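Local coordinates for DNA/pantothenate metabolism flavoprotein (Streptomyces sparsogenes DSM 40356, PDB 7CFU), which binds flavin mononucleotide and is an FMN-dependent cysteine decarboxylase that probably acts in a biosynthetic pathway, at residues C29-A34 / A138-A143; A144-P149 / I165-E170. All coordinates share one frame; numbering follows the deposited sequence.

Interaction 1. Residues C29-A34 / A138-A143; sequences CGSFSA and APVMNA. With FMN (flavin mononucleotide), chain Y.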
# COMPACT_ATOMS: atom_id res chain seq x y z
N CYS A 29 -19.30 -22.07 -6.22
CA CYS A 29 -18.07 -22.42 -5.53
C CYS A 29 -16.92 -22.50 -6.53
O CYS A 29 -17.11 -22.50 -7.75
CB CYS A 29 -18.23 -23.75 -4.79
SG CYS A 29 -19.60 -23.77 -3.62
N GLY A 30 -15.70 -22.57 -5.99
CA GLY A 30 -14.50 -22.56 -6.80
C GLY A 30 -14.19 -23.89 -7.45
O GLY A 30 -13.25 -24.59 -7.05
N SER A 31 -14.99 -24.27 -8.45
CA SER A 31 -14.83 -25.51 -9.19
C SER A 31 -14.54 -25.20 -10.66
O SER A 31 -14.95 -24.15 -11.16
CB SER A 31 -16.08 -26.39 -9.08
OG SER A 31 -16.17 -27.33 -10.14
N PHE A 32 -13.84 -26.12 -11.34
CA PHE A 32 -13.70 -26.03 -12.79
C PHE A 32 -15.03 -25.73 -13.47
O PHE A 32 -15.07 -25.01 -14.48
CB PHE A 32 -13.15 -27.33 -13.39
CG PHE A 32 -11.68 -27.55 -13.16
CD1 PHE A 32 -10.74 -26.79 -13.83
CD2 PHE A 32 -11.25 -28.56 -12.31
CE1 PHE A 32 -9.39 -27.00 -13.64
CE2 PHE A 32 -9.90 -28.78 -12.11
CZ PHE A 32 -8.97 -28.00 -12.78
N SER A 33 -16.12 -26.31 -12.97
CA SER A 33 -17.41 -26.15 -13.63
C SER A 33 -18.03 -24.78 -13.44
O SER A 33 -19.14 -24.57 -13.95
CB SER A 33 -18.37 -27.23 -13.14
OG SER A 33 -17.95 -28.50 -13.61
N ALA A 34 -17.37 -23.84 -12.75
CA ALA A 34 -17.91 -22.48 -12.68
C ALA A 34 -17.94 -21.82 -14.06
O ALA A 34 -18.68 -20.85 -14.24
CB ALA A 34 -17.10 -21.63 -11.70
N ALA A 138 -25.24 -29.32 -6.61
CA ALA A 138 -24.67 -30.00 -7.77
C ALA A 138 -23.15 -30.00 -7.64
O ALA A 138 -22.47 -29.14 -8.22
CB ALA A 138 -25.11 -29.35 -9.08
N PRO A 139 -22.59 -30.96 -6.90
CA PRO A 139 -21.14 -30.99 -6.70
C PRO A 139 -20.39 -31.43 -7.95
O PRO A 139 -20.91 -32.18 -8.78
CB PRO A 139 -20.96 -32.01 -5.57
CG PRO A 139 -22.16 -32.89 -5.67
CD PRO A 139 -23.29 -32.00 -6.13
N VAL A 140 -19.17 -30.92 -8.10
CA VAL A 140 -18.26 -31.33 -9.17
C VAL A 140 -16.87 -31.52 -8.59
O VAL A 140 -16.39 -30.68 -7.83
CB VAL A 140 -18.23 -30.31 -10.32
CG1 VAL A 140 -17.31 -30.82 -11.42
CG2 VAL A 140 -19.63 -30.07 -10.86
N MET A 141 -16.22 -32.61 -8.97
CA MET A 141 -14.87 -32.96 -8.54
C MET A 141 -14.44 -34.17 -9.36
O MET A 141 -15.27 -34.82 -10.00
CB MET A 141 -14.81 -33.26 -7.05
CG MET A 141 -15.51 -34.57 -6.65
SD MET A 141 -15.86 -34.67 -4.88
CE MET A 141 -17.30 -33.62 -4.80
N ASN A 142 -13.15 -34.48 -9.33
CA ASN A 142 -12.70 -35.62 -10.11
C ASN A 142 -13.02 -36.91 -9.36
O ASN A 142 -13.50 -36.90 -8.22
CB ASN A 142 -11.21 -35.48 -10.48
CG ASN A 142 -10.26 -35.72 -9.32
OD1 ASN A 142 -10.62 -36.22 -8.25
ND2 ASN A 142 -8.99 -35.37 -9.54
N ALA A 143 -12.72 -38.04 -10.00
CA ALA A 143 -13.18 -39.34 -9.51
C ALA A 143 -12.50 -39.72 -8.20
O ALA A 143 -13.13 -40.31 -7.32
CB ALA A 143 -12.94 -40.42 -10.57
N1 FMN Y . -12.50 -28.53 -5.91
C2 FMN Y . -13.57 -29.37 -6.10
O2 FMN Y . -14.05 -29.94 -5.13
N3 FMN Y . -14.11 -29.54 -7.35
C4 FMN Y . -13.56 -28.88 -8.44
O4 FMN Y . -14.04 -29.05 -9.56
C4A FMN Y . -12.47 -28.05 -8.25
N5 FMN Y . -11.91 -27.38 -9.31
C5A FMN Y . -10.84 -26.53 -9.11
C6 FMN Y . -10.29 -25.86 -10.20
C7 FMN Y . -9.21 -25.01 -10.01
C7M FMN Y . -8.62 -24.29 -11.19
C8 FMN Y . -8.67 -24.84 -8.74
C8M FMN Y . -7.49 -23.91 -8.56
C9 FMN Y . -9.22 -25.51 -7.65
C9A FMN Y . -10.31 -26.36 -7.84
N10 FMN Y . -10.86 -27.04 -6.77
C10 FMN Y . -11.95 -27.87 -6.98
C1' FMN Y . -10.33 -26.87 -5.39
C2' FMN Y . -11.19 -25.85 -4.67
O2' FMN Y . -11.19 -24.63 -5.39
C3' FMN Y . -10.68 -25.69 -3.24
O3' FMN Y . -10.98 -26.86 -2.51
C4' FMN Y . -11.25 -24.44 -2.54
O4' FMN Y . -10.70 -24.34 -1.23
C5' FMN Y . -12.76 -24.49 -2.45
O5' FMN Y . -13.24 -23.23 -2.02
P FMN Y . -14.81 -22.96 -1.86
O1P FMN Y . -15.03 -22.02 -0.70
O2P FMN Y . -15.30 -22.42 -3.17
O3P FMN Y . -15.58 -24.23 -1.56

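Interaction 2. Residues A144-P149 / I165-E170; sequences AMWSKP and IVEPKE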
# COMPACT_ATOMS: atom_id res chain seq x y z
N ALA A 144 -11.21 -39.40 -8.06
CA ALA A 144 -10.51 -39.72 -6.81
C ALA A 144 -11.16 -39.02 -5.62
O ALA A 144 -11.32 -39.63 -4.55
CB ALA A 144 -9.04 -39.35 -6.93
N MET A 145 -11.53 -37.74 -5.78
CA MET A 145 -12.14 -36.98 -4.69
C MET A 145 -13.55 -37.49 -4.39
O MET A 145 -13.93 -37.65 -3.22
CB MET A 145 -12.17 -35.48 -5.05
CG MET A 145 -10.79 -34.88 -5.36
SD MET A 145 -10.85 -33.25 -6.17
CE MET A 145 -11.58 -32.28 -4.85
N TRP A 146 -14.35 -37.73 -5.43
CA TRP A 146 -15.71 -38.20 -5.23
C TRP A 146 -15.76 -39.56 -4.52
O TRP A 146 -16.71 -39.84 -3.79
CB TRP A 146 -16.42 -38.29 -6.59
CG TRP A 146 -17.86 -38.69 -6.50
CD1 TRP A 146 -18.40 -39.88 -6.91
CD2 TRP A 146 -18.95 -37.90 -6.01
NE1 TRP A 146 -19.76 -39.88 -6.69
CE2 TRP A 146 -20.13 -38.68 -6.13
CE3 TRP A 146 -19.05 -36.61 -5.46
CZ2 TRP A 146 -21.38 -38.21 -5.74
CZ3 TRP A 146 -20.30 -36.15 -5.07
CH2 TRP A 146 -21.45 -36.95 -5.22
N SER A 147 -14.73 -40.39 -4.69
CA SER A 147 -14.72 -41.72 -4.10
C SER A 147 -14.25 -41.73 -2.65
O SER A 147 -14.28 -42.78 -2.02
CB SER A 147 -13.83 -42.66 -4.90
OG SER A 147 -12.47 -42.38 -4.62
N LYS A 148 -13.78 -40.60 -2.13
CA LYS A 148 -13.28 -40.59 -0.77
C LYS A 148 -14.42 -40.87 0.21
O LYS A 148 -15.53 -40.38 0.01
CB LYS A 148 -12.63 -39.24 -0.45
CG LYS A 148 -11.24 -39.10 -1.05
CD LYS A 148 -10.28 -40.13 -0.46
CE LYS A 148 -8.84 -39.82 -0.85
NZ LYS A 148 -8.65 -39.84 -2.33
N PRO A 149 -14.17 -41.67 1.25
CA PRO A 149 -15.22 -41.94 2.25
C PRO A 149 -15.74 -40.68 2.92
O PRO A 149 -16.94 -40.58 3.20
CB PRO A 149 -14.51 -42.84 3.27
CG PRO A 149 -13.33 -43.42 2.55
CD PRO A 149 -12.92 -42.40 1.53
N ILE A 165 -29.10 -33.79 -3.98
CA ILE A 165 -27.74 -33.83 -4.51
C ILE A 165 -27.79 -34.34 -5.94
O ILE A 165 -28.31 -35.43 -6.21
CB ILE A 165 -26.84 -34.72 -3.64
CG1 ILE A 165 -26.90 -34.26 -2.19
CG2 ILE A 165 -25.41 -34.70 -4.17
CD1 ILE A 165 -26.37 -32.87 -1.95
N VAL A 166 -27.24 -33.56 -6.87
CA VAL A 166 -27.07 -33.98 -8.26
C VAL A 166 -25.64 -34.46 -8.40
O VAL A 166 -24.71 -33.65 -8.44
CB VAL A 166 -27.38 -32.85 -9.25
CG1 VAL A 166 -27.12 -33.33 -10.67
CG2 VAL A 166 -28.81 -32.37 -9.07
N GLU A 167 -25.46 -35.78 -8.49
CA GLU A 167 -24.13 -36.35 -8.53
C GLU A 167 -23.42 -35.97 -9.82
O GLU A 167 -24.05 -35.84 -10.87
CB GLU A 167 -24.22 -37.87 -8.41
CG GLU A 167 -24.90 -38.32 -7.14
CD GLU A 167 -24.82 -39.82 -6.92
OE1 GLU A 167 -24.14 -40.50 -7.73
OE2 GLU A 167 -25.43 -40.31 -5.95
N PRO A 168 -22.11 -35.76 -9.77
CA PRO A 168 -21.39 -35.37 -10.99
C PRO A 168 -21.26 -36.52 -11.98
O PRO A 168 -21.43 -37.69 -11.65
CB PRO A 168 -20.02 -34.94 -10.46
CG PRO A 168 -19.85 -35.70 -9.21
CD PRO A 168 -21.23 -35.80 -8.60
N LYS A 169 -20.94 -36.15 -13.22
CA LYS A 169 -20.55 -37.08 -14.25
C LYS A 169 -19.02 -37.08 -14.38
O LYS A 169 -18.30 -36.37 -13.68
CB LYS A 169 -21.22 -36.77 -15.58
CG LYS A 169 -22.74 -36.89 -15.58
CD LYS A 169 -23.36 -36.62 -16.96
CE LYS A 169 -23.24 -35.17 -17.37
NZ LYS A 169 -23.94 -34.89 -18.66
N GLU A 170 -18.54 -37.87 -15.33
CA GLU A 170 -17.11 -38.12 -15.54
C GLU A 170 -16.79 -37.61 -16.93
O GLU A 170 -16.80 -38.37 -17.90
CB GLU A 170 -16.82 -39.61 -15.38
CG GLU A 170 -15.35 -40.00 -15.20
CD GLU A 170 -14.53 -40.16 -16.47
OE1 GLU A 170 -15.06 -40.57 -17.52
OE2 GLU A 170 -13.32 -39.86 -16.37

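Interaction 1. Residues C29-A34 / A138-A143
S31 extends its hydroxyl opposite the backbone nitrogen (chi1 158°), which brings S31 OG to 3.6 Å from V140 CB. V140 sends CG1 out in the same sense (chi1 -178°), toward S33, whose OG, turned back beside its own nitrogen (chi1 -69°), lies 3.3 Å from V140 CG1. No hydrogen bond joins the two segments directly; the flavin bridges them. S31 OG donates to FMN O4 over 2.8 Å and also accepts the amide of S33, an ST turn that fixes the small hydroxyl at the isoalloxazine. The F32 amide reaches FMN N5 at 3.1 Å, while the F32 ring lies with one face over C6 of the flavin. From the other segment, V140 O accepts a hydrogen bond from FMN N3 at 2.6 Å, so O4 and N3 of the pyrimidine edge are met from the two segments. G30, centre of an inverse gamma turn, has no side chain to obstruct the cofactor: its amide binds FMN O2P at 2.9 Å and its carbonyl accepts from the ribityl O2'. Branched V140 presents CB and both methyls to the serines and also packs on L184, while its carbonyl serves the flavin. These loops form part of the FMN pocket at the C-terminal ends of parallel strands 23-28 and 135-139, with strand 101-107 between them; S31 and S33 also touch P106 there, and M141 packs on helix 109-117.

Interaction 2. Residues A144-P149 / I165-E170
E167 is the first residue along 165-170 to touch the indole of W146. Its CG stands 3.8 Å from W146 CZ2, and the two side chains cross at about a right angle, with the carboxylate plane turned 53° from the ring. CB and CG come closest to the ring, since the extended chain carries the acid onward and E167 OE2 forms a salt bridge with R159 of helix 149-160. Glutamate suits this exposed place because its aliphatic part can border an aromatic ring while its charge meets an arginine. P168 makes the central contact: its CD lies over one face of the W146 six-membered ring, 3.5 Å from the centroid of that W146 ring and 10° off the normal, a CH-pi interaction. The proline CD, next to the electron-withdrawing nitrogen, carries somewhat polarised hydrogens that suit the electron-rich indole, and the rigid pyrrolidine offers a compact surface to the flat ring. W146 reaches it with CG anti to its own nitrogen (chi1 -177°), which sends the indole out from the short helix to meet P168 from the opposite direction. Tryptophan fits here because its broad, flat indole can offer one face to P168 while also reaching P139, M141 and V155. The contact lies near the surface, where helix 143-146 faces the loop after strand 164-165, outermost in this chain's sheet. Just before that loop meets the indole, I165 packs on strand 135-139 and helix 149-160, and the backbone of V166 is hydrogen-bonded to I137, which keeps the chain alongside strand 135-139.

In the fold
Interactions 1 and 2 follow each other along the chain, with centres about 10 Å apart, and both touch the same neighbouring subunit. Strand 135-139 leads into the FMN-binding loop of interaction 1 and then straight into helix 143-146 of interaction 2, whose start is capped by N142 OD1 on the amide of M145. P139, from the 138-143 segment of interaction 1, packs against interaction 2: P139 CG lies 3.8 Å from W146 CZ3, and P139 O lies 3.4 Å from P168 CB. Interaction 1 binds the flavin itself. The W146 side chain of interaction 2 is about 8 Å from FMN at the nearest atoms, a layer outward, although its neighbour M145 touches the cofactor.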